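Local coordinates for protein putative platelet activating factor (Streptococcus pneumoniae, PDB 2HSJ) that is of uncertain function but, as a GDSL-like member of the SGNH hydrolase clan, probably hydrolyses ester or related acyl bonds, at residues V86-T95 against Y122-L133. Sequence-based numbering, arbitrary orientation.
Sequences VDKIFLLIGT and YPLTEIKLLSIL. With GOL (glycerol), chain T.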
loop_
_atom_site.group_PDB
_atom_site.type_symbol
_atom_site.label_atom_id
_atom_site.label_comp_id
_atom_site.label_asym_id
_atom_site.label_seq_id
_atom_site.Cartn_x
_atom_site.Cartn_y
_atom_site.Cartn_z
ATOM N N VAL D 86 -0.947 -5.272 -11.858
ATOM C CA VAL D 86 -1.193 -6.672 -11.515
ATOM C C VAL D 86 -0.030 -7.523 -12.027
ATOM O O VAL D 86 0.185 -7.642 -13.231
ATOM C CB VAL D 86 -2.506 -7.188 -12.131
ATOM C CG1 VAL D 86 -2.747 -8.633 -11.651
ATOM C CG2 VAL D 86 -3.668 -6.258 -11.737
ATOM N N ASP D 87 0.734 -8.085 -11.107
ATOM C CA ASP D 87 1.849 -8.949 -11.496
ATOM C C ASP D 87 1.367 -10.331 -11.931
ATOM O O ASP D 87 1.870 -10.890 -12.918
ATOM C CB ASP D 87 2.838 -9.087 -10.323
ATOM C CG ASP D 87 3.814 -7.926 -10.238
ATOM O OD1 ASP D 87 3.693 -6.955 -11.047
ATOM O OD2 ASP D 87 4.731 -7.993 -9.378
ATOM N N LYS D 88 0.421 -10.899 -11.179
ATOM C CA LYS D 88 0.016 -12.271 -11.398
ATOM C C LYS D 88 -1.447 -12.425 -11.091
ATOM O O LYS D 88 -1.999 -11.754 -10.201
ATOM C CB LYS D 88 0.794 -13.246 -10.485
ATOM C CG LYS D 88 2.302 -13.209 -10.672
ATOM C CD LYS D 88 2.960 -14.156 -9.705
ATOM C CE LYS D 88 4.458 -14.196 -9.914
ATOM N NZ LYS D 88 5.067 -12.924 -9.510
ATOM N N ILE D 89 -2.061 -13.334 -11.833
ATOM C CA ILE D 89 -3.405 -13.832 -11.558
ATOM C C ILE D 89 -3.276 -15.307 -11.249
ATOM O O ILE D 89 -2.704 -16.049 -12.035
ATOM C CB ILE D 89 -4.314 -13.663 -12.798
ATOM C CG1 ILE D 89 -4.585 -12.179 -13.047
ATOM C CG2 ILE D 89 -5.636 -14.453 -12.642
ATOM C CD1 ILE D 89 -5.025 -11.865 -14.505
ATOM N N PHE D 90 -3.770 -15.719 -10.084
ATOM C CA PHE D 90 -3.847 -17.146 -9.746
ATOM C C PHE D 90 -5.250 -17.590 -10.074
ATOM O O PHE D 90 -6.216 -16.968 -9.628
ATOM C CB PHE D 90 -3.570 -17.372 -8.267
ATOM C CG PHE D 90 -2.115 -17.406 -7.925
ATOM C CD1 PHE D 90 -1.255 -16.378 -8.282
ATOM C CD2 PHE D 90 -1.598 -18.515 -7.265
ATOM C CE1 PHE D 90 0.088 -16.445 -7.956
ATOM C CE2 PHE D 90 -0.258 -18.593 -6.946
ATOM C CZ PHE D 90 0.592 -17.560 -7.290
ATOM N N LEU D 91 -5.365 -18.667 -10.841
ATOM C CA LEU D 91 -6.647 -19.154 -11.286
ATOM C C LEU D 91 -6.842 -20.600 -10.811
ATOM O O LEU D 91 -6.084 -21.503 -11.178
ATOM C CB LEU D 91 -6.697 -19.076 -12.808
ATOM C CG LEU D 91 -7.982 -19.536 -13.440
ATOM C CD1 LEU D 91 -9.177 -18.799 -12.850
ATOM C CD2 LEU D 91 -7.858 -19.318 -14.965
ATOM N N LEU D 92 -7.901 -20.807 -10.020
ATOM C CA LEU D 92 -8.253 -22.131 -9.521
ATOM C C LEU D 92 -9.713 -22.343 -9.871
ATOM O O LEU D 92 -10.627 -21.778 -9.245
ATOM C CB LEU D 92 -8.056 -22.285 -7.991
ATOM C CG LEU D 92 -8.470 -23.657 -7.438
ATOM C CD1 LEU D 92 -7.742 -24.833 -8.163
ATOM C CD2 LEU D 92 -8.172 -23.669 -5.962
ATOM N N ILE D 93 -9.947 -23.180 -10.873
ATOM C CA ILE D 93 -11.301 -23.395 -11.344
ATOM C C ILE D 93 -11.356 -24.685 -12.121
ATOM O O ILE D 93 -10.339 -25.121 -12.677
ATOM C CB ILE D 93 -11.794 -22.173 -12.197
ATOM C CG1 ILE D 93 -13.333 -22.189 -12.335
ATOM C CG2 ILE D 93 -11.026 -22.083 -13.533
ATOM C CD1 ILE D 93 -13.902 -20.860 -12.696
ATOM N N GLY D 94 -12.548 -25.294 -12.123
ATOM C CA GLY D 94 -12.790 -26.487 -12.909
ATOM C C GLY D 94 -13.447 -27.589 -12.117
ATOM O O GLY D 94 -14.117 -28.423 -12.726
ATOM N N THR D 95 -13.291 -27.620 -10.788
ATOM C CA THR D 95 -13.884 -28.733 -10.022
ATOM C C THR D 95 -15.395 -28.773 -10.195
ATOM O O THR D 95 -15.987 -29.845 -10.151
ATOM C CB THR D 95 -13.456 -28.776 -8.533
ATOM O OG1 THR D 95 -13.712 -30.094 -7.996
ATOM C CG2 THR D 95 -14.172 -27.716 -7.689
ATOM N N TYR D 122 -4.162 -7.175 -20.002
ATOM C CA TYR D 122 -3.118 -7.173 -18.977
ATOM C C TYR D 122 -1.894 -7.839 -19.579
ATOM O O TYR D 122 -1.506 -8.921 -19.148
ATOM C CB TYR D 122 -3.587 -7.914 -17.692
ATOM C CG TYR D 122 -4.737 -7.187 -17.011
ATOM C CD1 TYR D 122 -4.502 -6.279 -15.979
ATOM C CD2 TYR D 122 -6.054 -7.379 -17.433
ATOM C CE1 TYR D 122 -5.557 -5.594 -15.372
ATOM C CE2 TYR D 122 -7.110 -6.684 -16.863
ATOM C CZ TYR D 122 -6.861 -5.795 -15.828
ATOM O OH TYR D 122 -7.908 -5.110 -15.250
ATOM N N PRO D 123 -1.263 -7.191 -20.580
ATOM C CA PRO D 123 -0.236 -7.924 -21.327
ATOM C C PRO D 123 1.029 -8.346 -20.562
ATOM O O PRO D 123 1.686 -9.302 -20.987
ATOM C CB PRO D 123 0.122 -6.983 -22.487
ATOM C CG PRO D 123 -0.337 -5.651 -22.078
ATOM C CD PRO D 123 -1.445 -5.814 -21.080
ATOM N N LEU D 124 1.350 -7.664 -19.456
ATOM C CA LEU D 124 2.570 -7.998 -18.703
ATOM C C LEU D 124 2.265 -8.884 -17.499
ATOM O O LEU D 124 3.171 -9.213 -16.734
ATOM C CB LEU D 124 3.330 -6.735 -18.258
ATOM C CG LEU D 124 3.849 -5.833 -19.385
ATOM C CD1 LEU D 124 4.465 -4.540 -18.848
ATOM C CD2 LEU D 124 4.860 -6.586 -20.197
ATOM N N THR D 125 1.003 -9.267 -17.346
ATOM C CA THR D 125 0.591 -10.066 -16.195
ATOM C C THR D 125 0.753 -11.552 -16.476
ATOM O O THR D 125 0.404 -12.027 -17.563
ATOM C CB THR D 125 -0.863 -9.738 -15.832
ATOM O OG1 THR D 125 -0.956 -8.331 -15.558
ATOM C CG2 THR D 125 -1.358 -10.540 -14.615
ATOM N N GLU D 126 1.296 -12.275 -15.501
ATOM C CA GLU D 126 1.431 -13.730 -15.570
ATOM C C GLU D 126 0.177 -14.407 -15.056
ATOM O O GLU D 126 -0.482 -13.871 -14.158
ATOM C CB GLU D 126 2.634 -14.183 -14.745
ATOM C CG GLU D 126 3.947 -13.752 -15.411
ATOM C CD GLU D 126 5.154 -14.059 -14.568
ATOM O OE1 GLU D 126 4.992 -14.423 -13.400
ATOM O OE2 GLU D 126 6.294 -13.938 -15.079
ATOM N N ILE D 127 -0.186 -15.567 -15.622
ATOM C CA ILE D 127 -1.283 -16.360 -15.089
ATOM C C ILE D 127 -0.692 -17.614 -14.501
ATOM O O ILE D 127 0.097 -18.299 -15.159
ATOM C CB ILE D 127 -2.344 -16.700 -16.180
ATOM C CG1 ILE D 127 -3.090 -15.424 -16.594
ATOM C CG2 ILE D 127 -3.338 -17.770 -15.698
ATOM C CD1 ILE D 127 -3.968 -15.606 -17.862
ATOM N N LYS D 128 -1.031 -17.898 -13.253
ATOM C CA LYS D 128 -0.648 -19.162 -12.621
ATOM C C LYS D 128 -1.898 -20.024 -12.611
ATOM O O LYS D 128 -2.862 -19.736 -11.891
ATOM C CB LYS D 128 -0.119 -18.893 -11.205
ATOM C CG LYS D 128 1.006 -17.854 -11.165
ATOM C CD LYS D 128 2.212 -18.362 -11.983
ATOM C CE LYS D 128 3.348 -17.354 -12.030
ATOM N NZ LYS D 128 4.467 -17.832 -12.928
ATOM N N LEU D 129 -1.895 -21.056 -13.453
ATOM C CA LEU D 129 -3.082 -21.904 -13.599
ATOM C C LEU D 129 -2.908 -23.122 -12.684
ATOM O O LEU D 129 -2.080 -24.015 -12.949
ATOM C CB LEU D 129 -3.241 -22.346 -15.062
ATOM C CG LEU D 129 -4.386 -23.304 -15.428
ATOM C CD1 LEU D 129 -5.781 -22.685 -15.102
ATOM C CD2 LEU D 129 -4.265 -23.687 -16.916
ATOM N N LEU D 130 -3.682 -23.137 -11.603
ATOM C CA LEU D 130 -3.497 -24.176 -10.606
ATOM C C LEU D 130 -4.088 -25.483 -11.088
ATOM O O LEU D 130 -5.147 -25.513 -11.717
ATOM C CB LEU D 130 -4.154 -23.784 -9.269
ATOM C CG LEU D 130 -3.238 -22.972 -8.353
ATOM C CD1 LEU D 130 -2.765 -21.630 -8.955
ATOM C CD2 LEU D 130 -4.005 -22.767 -7.042
ATOM N N SER D 131 -3.447 -26.583 -10.715
ATOM C CA SER D 131 -4.107 -27.869 -10.842
ATOM C C SER D 131 -5.422 -27.844 -10.055
ATOM O O SER D 131 -5.460 -27.339 -8.932
ATOM C CB SER D 131 -3.186 -28.944 -10.268
ATOM O OG SER D 131 -2.936 -28.684 -8.907
ATOM N N ILE D 132 -6.483 -28.426 -10.613
ATOM C CA ILE D 132 -7.676 -28.720 -9.820
ATOM C C ILE D 132 -7.275 -29.610 -8.638
ATOM O O ILE D 132 -6.501 -30.555 -8.776
ATOM C CB ILE D 132 -8.737 -29.416 -10.698
ATOM C CG1 ILE D 132 -9.122 -28.513 -11.881
ATOM C CG2 ILE D 132 -9.934 -29.879 -9.861
ATOM C CD1 ILE D 132 -9.935 -29.219 -12.983
ATOM N N LEU D 133 -7.815 -29.308 -7.458
ATOM C CA LEU D 133 -7.383 -30.016 -6.261
ATOM C C LEU D 133 -8.020 -31.409 -6.168
ATOM O O LEU D 133 -9.084 -31.643 -6.749
ATOM C CB LEU D 133 -7.722 -29.204 -5.011
ATOM C CG LEU D 133 -7.340 -27.726 -5.018
ATOM C CD1 LEU D 133 -7.597 -27.114 -3.640
ATOM C CD2 LEU D 133 -5.905 -27.573 -5.388
HETATM C C1 GOL T . 0.585 -5.037 -17.440
HETATM O O1 GOL T . -0.192 -6.208 -17.512
HETATM C C2 GOL T . -0.053 -4.088 -16.442
HETATM O O2 GOL T . -1.299 -3.670 -16.963
HETATM C C3 GOL T . -0.227 -4.789 -15.099
HETATM O O3 GOL T . -1.523 -4.552 -14.599
HETATM O O HOH W 1 4.141 -10.310 -14.407
HETATM O O HOH W 2 5.194 -11.717 -12.154
HETATM O O HOH W 3 -7.412 -23.796 -12.239
HETATM O O HOH W 4 -11.439 -30.169 -6.475
#
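Lys128 lays its aliphatic chain across the Phe90 ring where strand 126-130 runs parallel to strand 88-92, CB standing 3.9 Å from the ring centroid in a CH-pi contact only 5° off the normal. Five backbone bonds zip the strands together, from Glu126 N to Asp87 O through to Leu130 N to Leu91 O. The extended strands send successive side chains to opposite faces, and the in-register pairing sets Ile89 beside Ile127 and Phe90 beside Lys128.

With Lys128 CG anti to the carbonyl carbon (chi1 -53°), CG also sits over the ring, 3.6 Å from Phe90 CE1; a bend at chi2 then turns the rest of the chain off towards the partners of its ammonium. Lysine suits this mixed position, giving methylenes to the aromatic and its charge to Glu171, with a weaker, 3.5 Å salt bridge from NZ to Glu126 OE1. Leu130 CD1 reaches Phe90 CD2 at 3.7 Å, while Phe39 stacks on the ring from the neighbouring strand 37-41.

Turned to the other face, beta-branched Ile89 brings CD1 to 3.9 Å from Thr125 CG2, the two side chains meeting nearly at right angles. The methyl of Thr125 serves this apolar contact while its hydroxyl, OG1, donates to Val86 O at 2.7 Å. Leu91 and Leu129 lie alongside each other further on, and helix 104-121 packs against Ile89 and Leu91.

At the end of strand 88-92, Leu92 sends CD1 to 3.5 Å from Ser131 O and CD2 towards Leu133. Gly94 occupies the N-cap position before helix 95-99; its phi of 131° would jam a CB against the preceding carbonyl, and Ile132 CD1 packs 4.0 Å from its CA. Adjacent parallel strands joined through a helix, here 104-121, form the beta-alpha-beta unit of the three-layered alpha/beta/alpha SGNH hydrolase fold.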